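Local coordinates for protein AHL synthase (Burkholderia glumae, PDB 3P2H) that probably makes N-acyl-L-homoserine lactone quorum-sensing signals from S-adenosyl-L-methionine and acyl-[ACP], and is captured here with an inhibitor and methylthioadenosine, at residues A136-G141 with A174-I179; G155-R160 with D180-A185; R23-V28 with D39-R44. The protein carries 3 engineered substitutions. One frame throughout, in Å; residues are numbered along the deposited sequence.

From the N terminus, interaction 3 comes first. It closes a short loop of ten residues, joining the second half of helix 13-30 to the loop that leads to strand 53-58. Interactions 1 and 2 follow much later and cross, because their segments alternate along the chain. Interaction 1 pairs strands 138-144 and 170-178. Interaction 2 ties residues 155-157, which lead into the edge strand 157-160, to helix 181-186, which directly follows strand 170-178. The two touch and share one sheet, since strand 170-178 neighbours both other strands. Interaction 3 lies on the opposite side of the chain's centre, about 26 Å from interaction 1 between centres. Both of these touch the inhibitor NOO.

Interaction 1 (A136-G141 with A174-I179); sequences ARQLIG and ACWIDI. With NOO (N-(3-oxocyclohex-1-en-1-yl)octanamide), chain C.
The Trp176 indole is sandwiched by two residues of the neighbouring strand. Ile140 CD1 sits over one face, 3.7 Å from the centroid of the six-membered ring, in a CH-pi contact. The Gln138 amide lies over the opposite face, nearly parallel to the ring (6° between planes), with NE2 offset toward the rim. Leu139 O approaches the indole obliquely. The Trp176 CG stands beside the backbone N (chi1 -72°), which brings the ring back across the partner strand. Gln138 NE2 also points at Asp178 OD1, but that bond is doubtful because the position of that oxygen is not certain.

The strands are antiparallel. Leu139 and Ile177 form a hydrogen-bonded pair: Leu139 N to Ile177 O and Ile177 N to Leu139 O are both 2.9 Å. Cys175 N donates to Gly141 O at 2.8 Å. Beyond the strand ends, Ile179 N reaches Arg137 O at 2.9 Å.

Leu139, Ile177 and Cys175 point to the other face of the sheet. There the octanoyl tail of NOO ends, with C15 at 3.9 Å from Ile177 CG1. The mostly apolar lining, with the Cys175 carbonyl oxygen near the tail's end, is consistent with a pocket for the acyl chain of the substrate.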
loop_
_atom_site.group_PDB
_atom_site.type_symbol
_atom_site.label_atom_id
_atom_site.label_comp_id
_atom_site.label_asym_id
_atom_site.label_seq_id
_atom_site.Cartn_x
_atom_site.Cartn_y
_atom_site.Cartn_z
ATOM N N ALA A 136 -5.124 8.483 -10.829
ATOM C CA ALA A 136 -4.272 9.036 -9.786
ATOM C C ALA A 136 -2.979 9.616 -10.350
ATOM O O ALA A 136 -2.378 9.048 -11.269
ATOM C CB ALA A 136 -3.946 7.967 -8.754
ATOM N N ARG A 137 -2.559 10.750 -9.797
ATOM C CA ARG A 137 -1.324 11.405 -10.212
ATOM C C ARG A 137 -0.307 11.321 -9.073
ATOM O O ARG A 137 0.878 11.603 -9.256
ATOM C CB ARG A 137 -1.601 12.859 -10.592
ATOM C CG ARG A 137 -2.432 12.964 -11.864
ATOM C CD ARG A 137 -2.897 14.378 -12.162
ATOM N NE ARG A 137 -3.594 14.424 -13.450
ATOM C CZ ARG A 137 -4.058 15.536 -14.014
ATOM N NH1 ARG A 137 -3.910 16.705 -13.406
ATOM N NH2 ARG A 137 -4.649 15.480 -15.201
ATOM N N GLN A 138 -0.788 10.920 -7.900
ATOM C CA GLN A 138 0.055 10.761 -6.718
ATOM C C GLN A 138 -0.510 9.713 -5.770
ATOM O O GLN A 138 -1.717 9.449 -5.752
ATOM C CB GLN A 138 0.160 12.066 -5.931
ATOM C CG GLN A 138 0.959 13.178 -6.565
ATOM C CD GLN A 138 0.905 14.432 -5.717
ATOM O OE1 GLN A 138 -0.162 14.998 -5.506
ATOM N NE2 GLN A 138 2.051 14.861 -5.214
ATOM N N LEU A 139 0.385 9.115 -4.990
ATOM C CA LEU A 139 0.008 8.153 -3.971
ATOM C C LEU A 139 0.480 8.780 -2.664
ATOM O O LEU A 139 1.477 9.510 -2.640
ATOM C CB LEU A 139 0.720 6.815 -4.162
ATOM C CG LEU A 139 0.389 5.971 -5.387
ATOM C CD1 LEU A 139 1.198 4.695 -5.321
ATOM C CD2 LEU A 139 -1.094 5.661 -5.433
ATOM N N ILE A 140 -0.247 8.510 -1.587
ATOM C CA ILE A 140 0.115 9.024 -0.277
ATOM C C ILE A 140 -0.134 7.927 0.747
ATOM O O ILE A 140 -0.995 7.074 0.548
ATOM C CB ILE A 140 -0.701 10.290 0.079
ATOM C CG1 ILE A 140 -0.110 10.949 1.331
ATOM C CG2 ILE A 140 -2.167 9.936 0.291
ATOM C CD1 ILE A 140 -0.688 12.309 1.642
ATOM N N GLY A 141 0.632 7.929 1.831
ATOM C CA GLY A 141 0.443 6.908 2.843
ATOM C C GLY A 141 1.541 6.863 3.885
ATOM O O GLY A 141 2.662 7.321 3.655
ATOM N N ALA A 174 4.762 10.093 6.786
ATOM C CA ALA A 174 3.730 10.210 5.765
ATOM C C ALA A 174 4.535 10.414 4.487
ATOM O O ALA A 174 5.393 11.294 4.426
ATOM C CB ALA A 174 2.842 11.405 6.044
ATOM N N CYS A 175 4.258 9.611 3.467
ATOM C CA CYS A 175 5.034 9.684 2.234
ATOM C C CYS A 175 4.231 9.844 0.949
ATOM O O CYS A 175 3.183 9.216 0.769
ATOM C CB CYS A 175 5.904 8.420 2.150
ATOM S SG CYS A 175 7.081 8.260 0.775
ATOM N N TRP A 176 4.734 10.708 0.071
ATOM C CA TRP A 176 4.134 10.951 -1.233
ATOM C C TRP A 176 4.947 10.171 -2.261
ATOM O O TRP A 176 6.144 9.948 -2.075
ATOM C CB TRP A 176 4.256 12.419 -1.665
ATOM C CG TRP A 176 3.418 13.449 -0.988
ATOM C CD1 TRP A 176 3.850 14.414 -0.126
ATOM C CD2 TRP A 176 2.025 13.705 -1.210
ATOM N NE1 TRP A 176 2.818 15.262 0.196
ATOM C CE2 TRP A 176 1.684 14.849 -0.453
ATOM C CE3 TRP A 176 1.032 13.081 -1.978
ATOM C CZ2 TRP A 176 0.390 15.383 -0.440
ATOM C CZ3 TRP A 176 -0.258 13.615 -1.968
ATOM C CH2 TRP A 176 -0.563 14.755 -1.202
ATOM N N ILE A 177 4.294 9.765 -3.339
ATOM C CA ILE A 177 4.964 9.117 -4.459
ATOM C C ILE A 177 4.317 9.779 -5.674
ATOM O O ILE A 177 3.122 9.586 -5.922
ATOM C CB ILE A 177 4.721 7.595 -4.544
ATOM C CG1 ILE A 177 5.550 6.857 -3.494
ATOM C CG2 ILE A 177 5.120 7.091 -5.922
ATOM C CD1 ILE A 177 5.433 5.338 -3.588
ATOM N N ASP A 178 5.084 10.585 -6.405
ATOM C CA ASP A 178 4.553 11.254 -7.588
ATOM C C ASP A 178 4.546 10.296 -8.763
ATOM O O ASP A 178 5.575 9.716 -9.098
ATOM C CB ASP A 178 5.397 12.478 -7.973
ATOM C CG ASP A 178 5.201 13.650 -7.034
ATOM O OD1 ASP A 178 4.310 13.584 -6.165
ATOM O OD2 ASP A 178 5.941 14.648 -7.176
ATOM N N ILE A 179 3.387 10.123 -9.383
ATOM C CA ILE A 179 3.299 9.247 -10.541
ATOM C C ILE A 179 3.717 10.082 -11.751
ATOM O O ILE A 179 2.896 10.483 -12.573
ATOM C CB ILE A 179 1.865 8.695 -10.722
ATOM C CG1 ILE A 179 1.457 7.913 -9.468
ATOM C CG2 ILE A 179 1.810 7.779 -11.947
ATOM C CD1 ILE A 179 0.024 7.377 -9.481
HETATM C C1 NOO C . 7.003 -2.895 5.828
HETATM O O1 NOO C . 8.217 -2.742 5.921
HETATM C C2 NOO C . 6.078 -1.792 5.326
HETATM C C3 NOO C . 4.751 -1.676 5.761
HETATM C C4 NOO C . 4.177 -2.833 6.604
HETATM C C5 NOO C . 4.802 -4.251 6.294
HETATM C C6 NOO C . 6.362 -4.249 6.265
HETATM N N7 NOO C . 3.869 -0.546 5.492
HETATM C C8 NOO C . 2.515 -0.402 5.089
HETATM O O8 NOO C . 1.563 -0.948 5.638
HETATM C C9 NOO C . 2.168 0.500 3.884
HETATM C C10 NOO C . 3.232 1.465 3.300
HETATM C C11 NOO C . 2.526 2.692 2.662
HETATM C C12 NOO C . 3.204 3.158 1.361
HETATM C C13 NOO C . 2.552 4.452 0.828
HETATM C C14 NOO C . 3.572 5.337 0.087
HETATM C C15 NOO C . 2.888 6.499 -0.641
#

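Interaction 2 (G155-R160 with D180-A185); sequences GVHAHR and DAQTLA
His157, on the chain leading into the edge strand of the sheet, meets Asp180, the N-cap of helix 181-186. The Asp180 carboxylate is shared between two jobs. Its OD1 accepts from Thr183 N at 3.0 Å, which is the capping bond of the helix. Its OD2 accepts from His157 ND1 at 2.8 Å, on the syn side. The oxygen lies close to the imidazole plane, so the ring is met at its edge. Ring and carboxylate are turned 24° against each other. The His157 CG is trans to its backbone N; this chi1 of 179° carries the ring toward Asp180, and chi2 (-178°) turns ND1 to the carboxylate.

The fold explains the meeting. Gly155, with positive phi, is the first residue to leave helix 145-154. The chain then passes Val156 and His157 toward strand 157-160, which runs antiparallel to strand 170-178. Helix 181-186 begins just after that strand, so its first turn lies against residues 155-157. His157 is the centre of an inverse gamma turn there.

Two more bonds fasten the two parts. His157 N donates to Thr183 OG1 at 2.8 Å; the same hydroxyl also bonds Asp178 O, at the end of strand 170-178. Gln182 reaches out with an extended chain, and its NE2 donates to Gly155 O at 2.9 Å in a nearly straight bond. The donor stands above the Gly155 carbonyl plane but keeps the acceptor in its own amide plane. The other branch of Thr183, CG2, rests 4.2 Å from Val156 CB.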
loop_
_atom_site.group_PDB
_atom_site.type_symbol
_atom_site.label_atom_id
_atom_site.label_comp_id
_atom_site.label_asym_id
_atom_site.label_seq_id
_atom_site.Cartn_x
_atom_site.Cartn_y
_atom_site.Cartn_z
ATOM N N GLY A 155 14.178 4.074 -7.030
ATOM C CA GLY A 155 14.199 5.179 -7.974
ATOM C C GLY A 155 12.936 5.980 -8.191
ATOM O O GLY A 155 12.947 6.946 -8.957
ATOM N N VAL A 156 11.846 5.598 -7.534
ATOM C CA VAL A 156 10.590 6.323 -7.698
ATOM C C VAL A 156 10.720 7.708 -7.090
ATOM O O VAL A 156 11.609 7.947 -6.286
ATOM C CB VAL A 156 9.419 5.588 -7.015
ATOM C CG1 VAL A 156 9.318 4.165 -7.553
ATOM C CG2 VAL A 156 9.610 5.584 -5.506
ATOM N N HIS A 157 9.842 8.626 -7.481
ATOM C CA HIS A 157 9.898 9.966 -6.933
ATOM C C HIS A 157 9.056 10.023 -5.675
ATOM O O HIS A 157 7.861 10.312 -5.714
ATOM C CB HIS A 157 9.406 11.007 -7.946
ATOM C CG HIS A 157 9.423 12.413 -7.425
ATOM N ND1 HIS A 157 8.974 13.487 -8.164
ATOM C CD2 HIS A 157 9.821 12.920 -6.230
ATOM C CE1 HIS A 157 9.089 14.592 -7.448
ATOM N NE2 HIS A 157 9.600 14.277 -6.271
ATOM N N ALA A 158 9.696 9.732 -4.554
ATOM C CA ALA A 158 9.027 9.761 -3.270
ATOM C C ALA A 158 9.513 10.975 -2.483
ATOM O O ALA A 158 10.690 11.340 -2.549
ATOM C CB ALA A 158 9.332 8.484 -2.502
ATOM N N HIS A 159 8.602 11.606 -1.755
ATOM C CA HIS A 159 8.942 12.754 -0.927
ATOM C C HIS A 159 8.001 12.797 0.269
ATOM O O HIS A 159 6.869 12.320 0.206
ATOM C CB HIS A 159 8.908 14.073 -1.725
ATOM C CG HIS A 159 7.621 14.335 -2.443
ATOM N ND1 HIS A 159 7.292 13.723 -3.633
ATOM C CD2 HIS A 159 6.588 15.160 -2.147
ATOM C CE1 HIS A 159 6.115 14.161 -4.040
ATOM N NE2 HIS A 159 5.665 15.033 -3.156
ATOM N N ARG A 160 8.479 13.370 1.362
ATOM C CA ARG A 160 7.706 13.422 2.592
ATOM C C ARG A 160 6.520 14.377 2.637
ATOM O O ARG A 160 6.574 15.493 2.111
ATOM C CB ARG A 160 8.658 13.699 3.757
ATOM C CG ARG A 160 9.658 12.576 3.942
ATOM C CD ARG A 160 10.609 12.807 5.097
ATOM N NE ARG A 160 11.422 11.618 5.333
ATOM C CZ ARG A 160 12.347 11.513 6.280
ATOM N NH1 ARG A 160 12.592 12.534 7.091
ATOM N NH2 ARG A 160 13.023 10.383 6.415
ATOM N N ASP A 180 5.014 10.361 -11.832
ATOM C CA ASP A 180 5.561 11.152 -12.918
ATOM C C ASP A 180 6.503 10.306 -13.775
ATOM O O ASP A 180 6.634 9.098 -13.566
ATOM C CB ASP A 180 6.305 12.375 -12.357
ATOM C CG ASP A 180 7.398 12.000 -11.364
ATOM O OD1 ASP A 180 7.785 10.811 -11.295
ATOM O OD2 ASP A 180 7.884 12.908 -10.658
ATOM N N ALA A 181 7.166 10.949 -14.734
ATOM C CA ALA A 181 8.081 10.247 -15.629
ATOM C C ALA A 181 9.125 9.422 -14.875
ATOM O O ALA A 181 9.401 8.281 -15.236
ATOM C CB ALA A 181 8.770 11.248 -16.560
ATOM N N GLN A 182 9.697 9.997 -13.822
ATOM C CA GLN A 182 10.712 9.313 -13.029
ATOM C C GLN A 182 10.187 8.031 -12.390
ATOM O O GLN A 182 10.802 6.970 -12.501
ATOM C CB GLN A 182 11.230 10.233 -11.921
ATOM C CG GLN A 182 12.413 9.651 -11.160
ATOM C CD GLN A 182 12.814 10.495 -9.959
ATOM O OE1 GLN A 182 12.937 11.713 -10.055
ATOM N NE2 GLN A 182 13.025 9.844 -8.827
ATOM N N THR A 183 9.061 8.147 -11.696
ATOM C CA THR A 183 8.449 7.007 -11.024
ATOM C C THR A 183 8.068 5.918 -12.019
ATOM O O THR A 183 8.351 4.742 -11.800
ATOM C CB THR A 183 7.196 7.440 -10.237
ATOM O OG1 THR A 183 7.596 8.200 -9.087
ATOM C CG2 THR A 183 6.388 6.211 -9.790
ATOM N N LEU A 184 7.427 6.313 -13.111
ATOM C CA LEU A 184 7.017 5.357 -14.132
ATOM C C LEU A 184 8.232 4.637 -14.724
ATOM O O LEU A 184 8.246 3.412 -14.832
ATOM C CB LEU A 184 6.230 6.075 -15.238
ATOM C CG LEU A 184 4.892 6.709 -14.828
ATOM C CD1 LEU A 184 4.309 7.517 -15.977
ATOM C CD2 LEU A 184 3.922 5.618 -14.397
ATOM N N ALA A 185 9.256 5.398 -15.102
ATOM C CA ALA A 185 10.461 4.806 -15.677
ATOM C C ALA A 185 11.132 3.857 -14.694
ATOM O O ALA A 185 11.545 2.763 -15.063
ATOM C CB ALA A 185 11.437 5.901 -16.094
#

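Interaction 3 (R23-V28 with D39-R44); sequences RYRVFV and DEKMER. Engineered in segment 39-44: Met42 (natural residue Phe). With NOO (N-(3-oxocyclohex-1-en-1-yl)octanamide), chain C.
Glu43 reaches Arg23 by a bent side chain: CG is trans to the backbone N (chi1 -177°), and chi2 (-72°) then turns the carboxylate aside. Arg23 bends too, at chi3 (53°), and its guanidinium meets the acid side-on. NE and NH2 both donate to Glu43 OE1, at 2.8 Å and 3.1 Å, from the same face of the carboxylate. OE1 lies in the guanidinium plane. A weak third bond runs from Arg23 NH2 to Glu43 OE2.

The salt bridge belongs to a larger charged network. Arg102 NE also binds Glu43 OE1, so this oxygen takes bonds from two arginines. Arg23 NH1 forms a second salt bridge, with Asp48.

Beside it, the Tyr24 ring lies between Val28 CB on one face and Lys41 CA on the opposite face. Lys41 CB comes within 3.7 Å of Tyr24 CD2. Tyr24 OH is held by Ser37 N. Glu43 CG packs on Val28 CG2 at 4.0 Å.

Phe27 links the network to the ligand. Its CD2 is 3.8 Å from Glu43 OE1, while its CE1 touches NOO C4 at 3.3 Å, ring edge first. The arrangement is consistent with one wall of an autoinducer synthase active-site cleft, where Phe27 meets the cyclohexenone ring of the inhibitor and Arg102 the methylthioadenosine.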
loop_
_atom_site.group_PDB
_atom_site.type_symbol
_atom_site.label_atom_id
_atom_site.label_comp_id
_atom_site.label_asym_id
_atom_site.label_seq_id
_atom_site.Cartn_x
_atom_site.Cartn_y
_atom_site.Cartn_z
ATOM N N ARG A 23 -2.083 -11.117 5.657
ATOM C CA ARG A 23 -1.972 -9.860 6.380
ATOM C C ARG A 23 -1.824 -10.105 7.878
ATOM O O ARG A 23 -1.080 -9.397 8.552
ATOM C CB ARG A 23 -3.177 -8.961 6.080
ATOM C CG ARG A 23 -3.005 -8.186 4.777
ATOM C CD ARG A 23 -4.256 -7.431 4.358
ATOM N NE ARG A 23 -4.778 -6.556 5.400
ATOM C CZ ARG A 23 -5.783 -5.710 5.211
ATOM N NH1 ARG A 23 -6.355 -5.627 4.018
ATOM N NH2 ARG A 23 -6.227 -4.963 6.211
ATOM N N TYR A 24 -2.520 -11.113 8.396
ATOM C CA TYR A 24 -2.416 -11.428 9.814
ATOM C C TYR A 24 -0.972 -11.793 10.150
ATOM O O TYR A 24 -0.399 -11.299 11.117
ATOM C CB TYR A 24 -3.307 -12.613 10.191
ATOM C CG TYR A 24 -3.185 -12.978 11.658
ATOM C CD1 TYR A 24 -3.913 -12.287 12.629
ATOM C CD2 TYR A 24 -2.293 -13.964 12.083
ATOM C CE1 TYR A 24 -3.754 -12.563 13.988
ATOM C CE2 TYR A 24 -2.122 -14.250 13.443
ATOM C CZ TYR A 24 -2.857 -13.540 14.389
ATOM O OH TYR A 24 -2.688 -13.784 15.733
ATOM N N ARG A 25 -0.389 -12.668 9.344
ATOM C CA ARG A 25 0.977 -13.108 9.575
ATOM C C ARG A 25 2.008 -11.983 9.510
ATOM O O ARG A 25 2.963 -11.966 10.279
ATOM C CB ARG A 25 1.324 -14.226 8.589
ATOM C CG ARG A 25 0.540 -15.511 8.875
ATOM C CD ARG A 25 0.828 -16.601 7.859
ATOM N NE ARG A 25 -0.025 -16.494 6.680
ATOM C CZ ARG A 25 0.391 -16.755 5.445
ATOM N NH1 ARG A 25 1.646 -17.132 5.243
ATOM N NH2 ARG A 25 -0.441 -16.641 4.413
ATOM N N VAL A 26 1.807 -11.032 8.607
ATOM C CA VAL A 26 2.746 -9.925 8.469
ATOM C C VAL A 26 2.550 -8.810 9.500
ATOM O O VAL A 26 3.462 -8.478 10.263
ATOM C CB VAL A 26 2.656 -9.286 7.066
ATOM C CG1 VAL A 26 3.555 -8.052 7.002
ATOM C CG2 VAL A 26 3.067 -10.290 6.003
ATOM N N PHE A 27 1.352 -8.237 9.526
ATOM C CA PHE A 27 1.066 -7.130 10.420
ATOM C C PHE A 27 0.839 -7.466 11.879
ATOM O O PHE A 27 1.126 -6.648 12.748
ATOM C CB PHE A 27 -0.110 -6.336 9.851
ATOM C CG PHE A 27 0.142 -5.851 8.459
ATOM C CD1 PHE A 27 0.969 -4.757 8.233
ATOM C CD2 PHE A 27 -0.359 -6.546 7.369
ATOM C CE1 PHE A 27 1.295 -4.371 6.938
ATOM C CE2 PHE A 27 -0.032 -6.165 6.070
ATOM C CZ PHE A 27 0.795 -5.078 5.856
ATOM N N VAL A 28 0.336 -8.658 12.161
ATOM C CA VAL A 28 0.111 -9.035 13.547
ATOM C C VAL A 28 1.248 -9.885 14.110
ATOM O O VAL A 28 1.799 -9.566 15.165
ATOM C CB VAL A 28 -1.228 -9.776 13.708
ATOM C CG1 VAL A 28 -1.393 -10.256 15.147
ATOM C CG2 VAL A 28 -2.368 -8.847 13.330
ATOM N N ASP A 39 -8.845 -18.730 16.538
ATOM C CA ASP A 39 -9.560 -19.179 15.351
ATOM C C ASP A 39 -8.838 -18.832 14.054
ATOM O O ASP A 39 -7.614 -18.963 13.969
ATOM C CB ASP A 39 -10.968 -18.582 15.358
ATOM C CG ASP A 39 -11.717 -18.900 16.635
ATOM O OD1 ASP A 39 -12.188 -17.961 17.316
ATOM O OD2 ASP A 39 -11.832 -20.096 16.961
ATOM N N GLU A 40 -9.588 -18.395 13.043
ATOM C CA GLU A 40 -8.990 -18.060 11.748
ATOM C C GLU A 40 -8.071 -16.843 11.811
ATOM O O GLU A 40 -8.362 -15.855 12.494
ATOM C CB GLU A 40 -10.073 -17.794 10.690
ATOM C CG GLU A 40 -10.992 -18.964 10.374
ATOM C CD GLU A 40 -12.099 -19.150 11.398
ATOM O OE1 GLU A 40 -12.956 -20.036 11.191
ATOM O OE2 GLU A 40 -12.121 -18.417 12.413
ATOM N N LYS A 41 -6.954 -16.921 11.094
ATOM C CA LYS A 41 -6.012 -15.814 11.048
ATOM C C LYS A 41 -6.602 -14.770 10.108
ATOM O O LYS A 41 -6.751 -15.015 8.912
ATOM C CB LYS A 41 -4.655 -16.281 10.521
ATOM C CG LYS A 41 -3.958 -17.282 11.420
ATOM C CD LYS A 41 -2.624 -17.699 10.823
ATOM C CE LYS A 41 -1.897 -18.657 11.739
ATOM N NZ LYS A 41 -0.611 -19.107 11.138
ATOM N N MET A 42 -6.949 -13.613 10.652
ATOM C CA MET A 42 -7.539 -12.555 9.842
ATOM C C MET A 42 -7.167 -11.177 10.348
ATOM O O MET A 42 -7.326 -10.877 11.529
ATOM C CB MET A 42 -9.063 -12.700 9.839
ATOM C CG MET A 42 -9.821 -11.525 9.229
ATOM S SD MET A 42 -9.447 -11.267 7.477
ATOM C CE MET A 42 -10.285 -12.684 6.728
ATOM N N GLU A 43 -6.657 -10.344 9.452
ATOM C CA GLU A 43 -6.302 -8.980 9.811
ATOM C C GLU A 43 -7.018 -8.063 8.831
ATOM O O GLU A 43 -6.691 -8.044 7.651
ATOM C CB GLU A 43 -4.785 -8.762 9.718
ATOM C CG GLU A 43 -4.307 -7.376 10.158
ATOM C CD GLU A 43 -4.676 -6.261 9.177
ATOM O OE1 GLU A 43 -4.090 -6.205 8.078
ATOM O OE2 GLU A 43 -5.557 -5.440 9.507
ATOM N N ARG A 44 -8.019 -7.338 9.319
ATOM C CA ARG A 44 -8.754 -6.394 8.482
ATOM C C ARG A 44 -9.297 -5.265 9.351
ATOM O O ARG A 44 -9.505 -5.444 10.552
ATOM C CB ARG A 44 -9.907 -7.087 7.745
ATOM C CG ARG A 44 -11.146 -7.357 8.581
ATOM C CD ARG A 44 -12.340 -7.686 7.684
ATOM N NE ARG A 44 -12.072 -8.840 6.831
ATOM C CZ ARG A 44 -12.982 -9.452 6.075
ATOM N NH1 ARG A 44 -14.241 -9.022 6.053
ATOM N NH2 ARG A 44 -12.633 -10.507 5.342
HETATM C C1 NOO C . 7.003 -2.895 5.828
HETATM O O1 NOO C . 8.217 -2.742 5.921
HETATM C C2 NOO C . 6.078 -1.792 5.326
HETATM C C3 NOO C . 4.751 -1.676 5.761
HETATM C C4 NOO C . 4.177 -2.833 6.604
HETATM C C5 NOO C . 4.802 -4.251 6.294
HETATM C C6 NOO C . 6.362 -4.249 6.265
HETATM N N7 NOO C . 3.869 -0.546 5.492
HETATM C C8 NOO C . 2.515 -0.402 5.089
HETATM O O8 NOO C . 1.563 -0.948 5.638
HETATM C C9 NOO C . 2.168 0.500 3.884
HETATM C C10 NOO C . 3.232 1.465 3.300
HETATM C C11 NOO C . 2.526 2.692 2.662
HETATM C C12 NOO C . 3.204 3.158 1.361
HETATM C C13 NOO C . 2.552 4.452 0.828
HETATM C C14 NOO C . 3.572 5.337 0.087
HETATM C C15 NOO C . 2.888 6.499 -0.641
#